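Mandelate racemase/muconate lactonizing enzyme-like protein (Roseovarius sp. TM1035, PDB 3RCY) is of unestablished substrate but belongs to the mandelate racemase/muconate lactonizing enzyme branch of the enolase superfamily and probably catalyses a magnesium-dependent reaction on a carboxylate substrate. Local coordinates at residues 243-251 and 270-278; 12-23 and 378-388. All coordinates share one frame; numbering follows the deposited sequence.

Contact 1 of 2, residues 243-251 and 270-278; sequences VGAMAQVAR and APVLREGAA
The backbone of helix 243-252 comes very near the turn that ends helix 266-274, the CA atoms of Ala-247 and Ala-277 lying 3.7 Å apart. That turn is a Schellman motif: Gly-276 takes positive phi, and Ala-277 N bonds back to Val-272 O. Small residues permit the approach. Ala-277 CB sits against Val-243 O and Val-243 CG1, 3.9 Å from the latter, while Ala-247 CB meets Glu-275 O at 3.4 Å. Val-243 turns CG1 away from its own amide nitrogen (chi1 -180°), which lays this methyl over the last helical turn, 3.6 Å from Pro-271 O and against Glu-275 CB; its CG2 faces Val-272 CG2. Both helices belong to the modified TIM barrel, (beta/alpha)7beta, of the enolase superfamily, packed outside the parallel strands, and Val-243 also touches a bound ribofuranose. Deeper in, Met-246 reaches strand 257-259 at Val-257 and Thr-259, and its CG passes 3.4 Å from Ala-277 O, a buried carbonyl oxygen with no hydrogen-bonding partner in the model. No direct hydrogen bond joins the segments. Instead a water in the plane of the Arg-251 guanidinium, at its edge, accepts from NH1 at 2.6 Å and donates to Glu-275 O at 2.9 Å.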
loop_
_atom_site.group_PDB
_atom_site.type_symbol
_atom_site.label_atom_id
_atom_site.label_comp_id
_atom_site.label_asym_id
_atom_site.label_seq_id
_atom_site.Cartn_x
_atom_site.Cartn_y
_atom_site.Cartn_z
ATOM N N VAL A 243 -15.179 0.153 -9.285
ATOM C CA VAL A 243 -14.127 1.158 -9.413
ATOM C C VAL A 243 -12.758 0.490 -9.511
ATOM O O VAL A 243 -11.926 0.898 -10.318
ATOM C CB VAL A 243 -14.151 2.167 -8.232
ATOM C CG1 VAL A 243 -13.046 3.213 -8.386
ATOM C CG2 VAL A 243 -15.500 2.850 -8.144
ATOM N N GLY A 244 -12.537 -0.543 -8.698
ATOM C CA GLY A 244 -11.265 -1.278 -8.712
ATOM C C GLY A 244 -10.934 -1.883 -10.070
ATOM O O GLY A 244 -9.776 -1.844 -10.521
ATOM N N ALA A 245 -11.950 -2.442 -10.728
ATOM C CA ALA A 245 -11.765 -3.050 -12.043
ATOM C C ALA A 245 -11.380 -2.003 -13.075
ATOM O O ALA A 245 -10.530 -2.252 -13.920
ATOM C CB ALA A 245 -13.022 -3.810 -12.480
ATOM N N MET A 246 -11.994 -0.823 -13.003
ATOM C CA MET A 246 -11.676 0.221 -13.968
ATOM C C MET A 246 -10.265 0.780 -13.776
ATOM O O MET A 246 -9.580 1.087 -14.760
ATOM C CB MET A 246 -12.715 1.346 -13.953
ATOM C CG MET A 246 -12.572 2.269 -15.166
ATOM S SD MET A 246 -13.833 3.537 -15.246
ATOM C CE MET A 246 -15.223 2.558 -15.848
ATOM N N ALA A 247 -9.832 0.900 -12.521
ATOM C CA ALA A 247 -8.474 1.351 -12.229
ATOM C C ALA A 247 -7.450 0.346 -12.749
ATOM O O ALA A 247 -6.367 0.739 -13.180
ATOM C CB ALA A 247 -8.287 1.595 -10.738
ATOM N N GLN A 248 -7.795 -0.945 -12.706
ATOM C CA GLN A 248 -6.941 -1.975 -13.293
ATOM C C GLN A 248 -6.757 -1.764 -14.793
ATOM O O GLN A 248 -5.633 -1.866 -15.300
ATOM C CB GLN A 248 -7.491 -3.371 -13.032
ATOM C CG GLN A 248 -7.249 -3.901 -11.630
ATOM C CD GLN A 248 -7.882 -5.261 -11.433
ATOM O OE1 GLN A 248 -9.100 -5.382 -11.266
ATOM N NE2 GLN A 248 -7.057 -6.302 -11.464
ATOM N N VAL A 249 -7.855 -1.478 -15.500
ATOM C CA VAL A 249 -7.777 -1.151 -16.927
ATOM C C VAL A 249 -6.907 0.104 -17.127
ATOM O O VAL A 249 -5.996 0.111 -17.964
ATOM C CB VAL A 249 -9.176 -0.953 -17.562
ATOM C CG1 VAL A 249 -9.047 -0.597 -19.038
ATOM C CG2 VAL A 249 -10.025 -2.205 -17.395
ATOM N N ALA A 250 -7.175 1.143 -16.338
ATOM C CA ALA A 250 -6.450 2.404 -16.454
ATOM C C ALA A 250 -4.932 2.229 -16.319
ATOM O O ALA A 250 -4.174 2.844 -17.063
ATOM C CB ALA A 250 -6.975 3.426 -15.446
ATOM N N ARG A 251 -4.504 1.379 -15.384
ATOM C CA ARG A 251 -3.068 1.126 -15.168
ATOM C C ARG A 251 -2.432 0.276 -16.273
ATOM O O ARG A 251 -1.227 0.365 -16.506
ATOM C CB ARG A 251 -2.837 0.437 -13.815
ATOM C CG ARG A 251 -3.087 1.325 -12.594
ATOM C CD ARG A 251 -2.600 0.655 -11.309
ATOM N NE ARG A 251 -3.350 -0.558 -10.973
ATOM C CZ ARG A 251 -4.460 -0.574 -10.231
ATOM N NH1 ARG A 251 -4.969 0.562 -9.757
ATOM N NH2 ARG A 251 -5.067 -1.724 -9.971
ATOM N N ALA A 270 -15.883 10.760 -6.434
ATOM C CA ALA A 270 -14.687 10.863 -5.596
ATOM C C ALA A 270 -13.813 9.592 -5.607
ATOM O O ALA A 270 -12.603 9.692 -5.822
ATOM C CB ALA A 270 -15.055 11.275 -4.164
ATOM N N PRO A 271 -14.410 8.403 -5.375
ATOM C CA PRO A 271 -13.615 7.171 -5.431
ATOM C C PRO A 271 -13.004 6.872 -6.807
ATOM O O PRO A 271 -11.907 6.318 -6.875
ATOM C CB PRO A 271 -14.623 6.080 -5.052
ATOM C CG PRO A 271 -15.640 6.788 -4.218
ATOM C CD PRO A 271 -15.771 8.135 -4.869
ATOM N N VAL A 272 -13.701 7.233 -7.883
ATOM C CA VAL A 272 -13.169 7.075 -9.241
ATOM C C VAL A 272 -11.839 7.829 -9.382
ATOM O O VAL A 272 -10.863 7.294 -9.911
ATOM C CB VAL A 272 -14.194 7.541 -10.301
ATOM C CG1 VAL A 272 -13.552 7.678 -11.681
ATOM C CG2 VAL A 272 -15.392 6.567 -10.361
ATOM N N LEU A 273 -11.804 9.063 -8.882
ATOM C CA LEU A 273 -10.580 9.857 -8.876
ATOM C C LEU A 273 -9.532 9.275 -7.927
ATOM O O LEU A 273 -8.390 9.014 -8.322
ATOM C CB LEU A 273 -10.885 11.320 -8.517
ATOM C CG LEU A 273 -11.706 12.158 -9.514
ATOM C CD1 LEU A 273 -12.216 13.456 -8.862
ATOM C CD2 LEU A 273 -10.920 12.462 -10.811
ATOM N N ARG A 274 -9.932 9.049 -6.680
ATOM C CA ARG A 274 -9.012 8.599 -5.639
ATOM C C ARG A 274 -8.319 7.281 -6.008
ATOM O O ARG A 274 -7.142 7.089 -5.702
ATOM C CB ARG A 274 -9.765 8.465 -4.308
ATOM C CG ARG A 274 -8.885 8.374 -3.072
ATOM C CD ARG A 274 -9.743 8.113 -1.848
ATOM N NE ARG A 274 -10.595 9.255 -1.517
ATOM C CZ ARG A 274 -11.877 9.169 -1.173
ATOM N NH1 ARG A 274 -12.559 10.273 -0.886
ATOM N NH2 ARG A 274 -12.497 7.990 -1.132
ATOM N N GLU A 275 -9.045 6.376 -6.665
ATOM C CA GLU A 275 -8.462 5.091 -7.061
ATOM C C GLU A 275 -7.743 5.125 -8.422
ATOM O O GLU A 275 -7.149 4.132 -8.840
ATOM C CB GLU A 275 -9.523 3.971 -7.026
ATOM C CG GLU A 275 -10.205 3.773 -5.667
ATOM C CD GLU A 275 -9.225 3.558 -4.507
ATOM O OE1 GLU A 275 -8.259 2.765 -4.656
ATOM O OE2 GLU A 275 -9.425 4.183 -3.438
ATOM N N GLY A 276 -7.789 6.266 -9.102
ATOM C CA GLY A 276 -7.170 6.398 -10.421
ATOM C C GLY A 276 -7.890 5.619 -11.510
ATOM O O GLY A 276 -7.267 5.181 -12.483
ATOM N N ALA A 277 -9.203 5.452 -11.352
ATOM C CA ALA A 277 -10.003 4.681 -12.306
ATOM C C ALA A 277 -10.255 5.429 -13.609
ATOM O O ALA A 277 -10.411 4.809 -14.666
ATOM C CB ALA A 277 -11.314 4.256 -11.676
ATOM N N ALA A 278 -10.308 6.758 -13.528
ATOM C CA ALA A 278 -10.506 7.587 -14.712
ATOM C C ALA A 278 -9.805 8.933 -14.596
ATOM O O ALA A 278 -9.715 9.514 -13.506
ATOM C CB ALA A 278 -11.998 7.794 -14.995
HETATM O O HOH W 1 -4.740 3.168 -10.171
HETATM O O HOH W 2 -6.497 1.924 -7.500
#

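Contact 2 of 2, residues 12-23 and 378-388; sequences TAPPAPGWGGRY and NPYHGTGLHLE
Tyr-23 and Tyr-380 meet obliquely, ring planes 48° apart, where the loop linking strands 4-12 and 24-31 of the N-terminal capping domain packs on the chain that follows helix 372-376. Tyr-23 CD2 stands over the centre of one Tyr-380 face, and Gly-382 N lies over the opposite face, which holds the ring between two layers. Tyr-380 swings its ring to this place with CG anti to the backbone N (chi1 175°), turning an edge to Ala-13 CB. An alanine at Tyr-380 is likely to open a gap beside the Tyr-23 ring and leave Gly-384 N without its weak bond to the phenol oxygen. His-386 CB covers a face of Tyr-23 in a CH-pi contact, 4.2 Å from the ring centroid. His-386 ND1 donates to Tyr-23 O at 3.2 Å, and Arg-22 N donates to a lone pair of His-386 O, also at 3.2 Å. The extended Arg-22 side chain carries NH1 to Leu-385 O, 3.1 Å away, while Glu-388 OE1 makes a long salt bridge with the Arg-22 guanidinium from well outside its plane. Another subunit packs on Leu-385 and Leu-387. Ala-13 N donates to Asn-378 O at 2.9 Å with an N-H...O angle of 167°.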
loop_
_atom_site.group_PDB
_atom_site.type_symbol
_atom_site.label_atom_id
_atom_site.label_comp_id
_atom_site.label_asym_id
_atom_site.label_seq_id
_atom_site.Cartn_x
_atom_site.Cartn_y
_atom_site.Cartn_z
ATOM N N THR A 12 -41.064 13.888 -24.074
ATOM C CA THR A 12 -41.091 14.140 -25.504
ATOM C C THR A 12 -40.197 13.173 -26.271
ATOM O O THR A 12 -39.083 12.849 -25.831
ATOM C CB THR A 12 -40.790 15.643 -25.834
ATOM O OG1 THR A 12 -40.963 15.875 -27.232
ATOM C CG2 THR A 12 -39.381 16.063 -25.405
ATOM N N ALA A 13 -40.700 12.719 -27.417
ATOM C CA ALA A 13 -40.007 11.743 -28.264
ATOM C C ALA A 13 -39.363 12.400 -29.490
ATOM O O ALA A 13 -40.062 12.965 -30.334
ATOM C CB ALA A 13 -40.976 10.650 -28.704
ATOM N N PRO A 14 -38.028 12.323 -29.600
ATOM C CA PRO A 14 -37.362 12.830 -30.802
ATOM C C PRO A 14 -37.814 12.021 -32.017
ATOM O O PRO A 14 -37.905 10.792 -31.928
ATOM C CB PRO A 14 -35.876 12.557 -30.533
ATOM C CG PRO A 14 -35.768 12.367 -29.051
ATOM C CD PRO A 14 -37.073 11.768 -28.624
ATOM N N PRO A 15 -38.111 12.704 -33.140
ATOM C CA PRO A 15 -38.446 12.038 -34.397
ATOM C C PRO A 15 -37.310 11.149 -34.893
ATOM O O PRO A 15 -36.147 11.356 -34.525
ATOM C CB PRO A 15 -38.655 13.209 -35.370
ATOM C CG PRO A 15 -39.042 14.350 -34.504
ATOM C CD PRO A 15 -38.255 14.167 -33.241
ATOM N N ALA A 16 -37.660 10.155 -35.709
ATOM C CA ALA A 16 -36.685 9.278 -36.362
ATOM C C ALA A 16 -35.642 10.104 -37.132
ATOM O O ALA A 16 -35.979 11.154 -37.681
ATOM C CB ALA A 16 -37.402 8.296 -37.298
ATOM N N PRO A 17 -34.371 9.645 -37.174
ATOM C CA PRO A 17 -33.808 8.401 -36.629
ATOM C C PRO A 17 -33.641 8.403 -35.107
ATOM O O PRO A 17 -33.263 7.378 -34.538
ATOM C CB PRO A 17 -32.439 8.314 -37.313
ATOM C CG PRO A 17 -32.050 9.746 -37.519
ATOM C CD PRO A 17 -33.331 10.481 -37.810
ATOM N N GLY A 18 -33.899 9.544 -34.463
ATOM C CA GLY A 18 -33.983 9.612 -33.001
ATOM C C GLY A 18 -32.677 9.650 -32.227
ATOM O O GLY A 18 -32.549 8.984 -31.187
ATOM N N TRP A 19 -31.712 10.434 -32.707
ATOM C CA TRP A 19 -30.447 10.609 -31.976
ATOM C C TRP A 19 -30.682 11.348 -30.665
ATOM O O TRP A 19 -31.313 12.408 -30.646
ATOM C CB TRP A 19 -29.398 11.355 -32.806
ATOM C CG TRP A 19 -29.161 10.814 -34.190
ATOM C CD1 TRP A 19 -28.875 11.544 -35.308
ATOM C CD2 TRP A 19 -29.179 9.436 -34.604
ATOM N NE1 TRP A 19 -28.715 10.714 -36.390
ATOM C CE2 TRP A 19 -28.895 9.416 -35.991
ATOM C CE3 TRP A 19 -29.399 8.216 -33.937
ATOM C CZ2 TRP A 19 -28.837 8.223 -36.732
ATOM C CZ3 TRP A 19 -29.345 7.027 -34.673
ATOM C CH2 TRP A 19 -29.060 7.042 -36.059
ATOM N N GLY A 20 -30.170 10.778 -29.578
ATOM C CA GLY A 20 -30.450 11.279 -28.244
ATOM C C GLY A 20 -31.398 10.392 -27.448
ATOM O O GLY A 20 -31.718 10.716 -26.304
ATOM N N GLY A 21 -31.849 9.284 -28.042
ATOM C CA GLY A 21 -32.644 8.278 -27.319
ATOM C C GLY A 21 -34.139 8.305 -27.607
ATOM O O GLY A 21 -34.614 9.130 -28.389
ATOM N N ARG A 22 -34.883 7.407 -26.961
ATOM C CA ARG A 22 -36.316 7.228 -27.247
ATOM C C ARG A 22 -37.202 8.378 -26.757
ATOM O O ARG A 22 -38.213 8.691 -27.387
ATOM C CB ARG A 22 -36.830 5.899 -26.678
ATOM C CG ARG A 22 -36.433 4.673 -27.490
ATOM C CD ARG A 22 -37.173 3.430 -26.994
ATOM N NE ARG A 22 -36.856 2.242 -27.788
ATOM C CZ ARG A 22 -35.780 1.477 -27.613
ATOM N NH1 ARG A 22 -34.885 1.760 -26.666
ATOM N NH2 ARG A 22 -35.591 0.423 -28.398
ATOM N N TYR A 23 -36.833 8.990 -25.633
ATOM C CA TYR A 23 -37.606 10.100 -25.068
ATOM C C TYR A 23 -36.734 10.931 -24.139
ATOM O O TYR A 23 -35.736 10.435 -23.594
ATOM C CB TYR A 23 -38.858 9.597 -24.310
ATOM C CG TYR A 23 -38.513 8.591 -23.234
ATOM C CD1 TYR A 23 -38.039 9.014 -21.989
ATOM C CD2 TYR A 23 -38.625 7.213 -23.473
ATOM C CE1 TYR A 23 -37.682 8.106 -21.015
ATOM C CE2 TYR A 23 -38.279 6.289 -22.489
ATOM C CZ TYR A 23 -37.803 6.744 -21.263
ATOM O OH TYR A 23 -37.439 5.850 -20.273
ATOM N N ASN A 378 -45.081 16.266 -29.638
ATOM C CA ASN A 378 -44.272 15.075 -29.861
ATOM C C ASN A 378 -44.243 14.156 -28.632
ATOM O O ASN A 378 -43.196 14.004 -28.000
ATOM C CB ASN A 378 -42.848 15.472 -30.295
ATOM C CG ASN A 378 -42.797 16.007 -31.717
ATOM O OD1 ASN A 378 -43.000 17.203 -31.958
ATOM N ND2 ASN A 378 -42.509 15.127 -32.664
ATOM N N PRO A 379 -45.399 13.541 -28.289
ATOM C CA PRO A 379 -45.440 12.689 -27.100
ATOM C C PRO A 379 -44.729 11.362 -27.334
ATOM O O PRO A 379 -44.501 10.968 -28.481
ATOM C CB PRO A 379 -46.944 12.451 -26.892
ATOM C CG PRO A 379 -47.520 12.513 -28.266
ATOM C CD PRO A 379 -46.695 13.549 -29.005
ATOM N N TYR A 380 -44.376 10.679 -26.252
ATOM C CA TYR A 380 -43.783 9.364 -26.383
ATOM C C TYR A 380 -44.859 8.298 -26.207
ATOM O O TYR A 380 -45.532 8.262 -25.181
ATOM C CB TYR A 380 -42.647 9.158 -25.384
ATOM C CG TYR A 380 -42.090 7.752 -25.407
ATOM C CD1 TYR A 380 -41.420 7.273 -26.532
ATOM C CD2 TYR A 380 -42.233 6.901 -24.305
ATOM C CE1 TYR A 380 -40.912 5.989 -26.574
ATOM C CE2 TYR A 380 -41.719 5.606 -24.330
ATOM C CZ TYR A 380 -41.054 5.162 -25.465
ATOM O OH TYR A 380 -40.536 3.890 -25.523
ATOM N N HIS A 381 -44.998 7.438 -27.211
ATOM C CA HIS A 381 -46.035 6.400 -27.231
ATOM C C HIS A 381 -45.541 4.976 -26.962
ATOM O O HIS A 381 -46.350 4.089 -26.686
ATOM C CB HIS A 381 -46.788 6.431 -28.565
ATOM C CG HIS A 381 -47.663 7.633 -28.738
ATOM N ND1 HIS A 381 -48.550 8.056 -27.770
ATOM C CD2 HIS A 381 -47.796 8.496 -29.774
ATOM C CE1 HIS A 381 -49.187 9.131 -28.199
ATOM N NE2 HIS A 381 -48.752 9.415 -29.416
ATOM N N GLY A 382 -44.229 4.760 -27.049
ATOM C CA GLY A 382 -43.647 3.417 -26.935
ATOM C C GLY A 382 -43.724 2.788 -25.549
ATOM O O GLY A 382 -44.316 3.356 -24.624
ATOM N N THR A 383 -43.130 1.602 -25.419
ATOM C CA THR A 383 -43.134 0.844 -24.161
ATOM C C THR A 383 -41.706 0.571 -23.675
ATOM O O THR A 383 -41.504 -0.125 -22.674
ATOM C CB THR A 383 -43.859 -0.519 -24.319
ATOM O OG1 THR A 383 -43.229 -1.275 -25.361
ATOM C CG2 THR A 383 -45.341 -0.327 -24.643
ATOM N N GLY A 384 -40.726 1.119 -24.395
ATOM C CA GLY A 384 -39.314 0.907 -24.094
ATOM C C GLY A 384 -38.725 1.973 -23.186
ATOM O O GLY A 384 -39.396 2.945 -22.826
ATOM N N LEU A 385 -37.466 1.781 -22.809
ATOM C CA LEU A 385 -36.756 2.757 -21.995
ATOM C C LEU A 385 -35.923 3.633 -22.912
ATOM O O LEU A 385 -35.768 3.314 -24.101
ATOM C CB LEU A 385 -35.883 2.051 -20.951
ATOM C CG LEU A 385 -36.660 1.128 -19.998
ATOM C CD1 LEU A 385 -35.719 0.251 -19.204
ATOM C CD2 LEU A 385 -37.545 1.936 -19.067
ATOM N N HIS A 386 -35.400 4.732 -22.359
ATOM C CA HIS A 386 -34.618 5.710 -23.106
ATOM C C HIS A 386 -33.503 5.017 -23.905
ATOM O O HIS A 386 -33.333 5.281 -25.100
ATOM C CB HIS A 386 -34.074 6.776 -22.144
ATOM C CG HIS A 386 -32.912 7.551 -22.679
ATOM N ND1 HIS A 386 -33.055 8.600 -23.563
ATOM C CD2 HIS A 386 -31.582 7.437 -22.445
ATOM C CE1 HIS A 386 -31.865 9.098 -23.848
ATOM N NE2 HIS A 386 -30.953 8.402 -23.192
ATOM N N LEU A 387 -32.770 4.133 -23.228
ATOM C CA LEU A 387 -31.834 3.189 -23.845
ATOM C C LEU A 387 -32.078 1.825 -23.214
ATOM O O LEU A 387 -32.660 1.750 -22.133
ATOM C CB LEU A 387 -30.385 3.601 -23.580
ATOM C CG LEU A 387 -29.846 4.829 -24.313
ATOM C CD1 LEU A 387 -28.588 5.340 -23.608
ATOM C CD2 LEU A 387 -29.574 4.521 -25.785
ATOM N N GLU A 388 -31.624 0.758 -23.869
ATOM C CA GLU A 388 -31.827 -0.608 -23.358
ATOM C C GLU A 388 -30.596 -1.487 -23.540
ATOM O O GLU A 388 -29.784 -1.242 -24.434
ATOM C CB GLU A 388 -33.054 -1.261 -24.014
ATOM C CG GLU A 388 -34.380 -0.734 -23.476
ATOM C CD GLU A 388 -35.591 -1.157 -24.293
ATOM O OE1 GLU A 388 -35.416 -1.691 -25.413
ATOM O OE2 GLU A 388 -36.724 -0.944 -23.809
#

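The two contacts lie on opposite sides of the chain's centre, their centres 33 Å apart and their nearest atoms about 16 Å apart, so neither touches the other. In sequence order, 12-23 comes first, then both segments of contact 1, then 378-388. Contact 1 is local, joining successive outer helices of the barrel, which flank strand 257-259. Contact 2 instead brings together parts of the chain more than 350 residues apart, tying the loop of the three-stranded N-terminal sheet to the C-terminal region. Magnesium, at Glu-235 and Glu-261, lies about 10 Å from the Met-246 side chain and about 8 Å from that of Leu-387; the superfamily's active site lies between barrel and cap, probably beside contact 2.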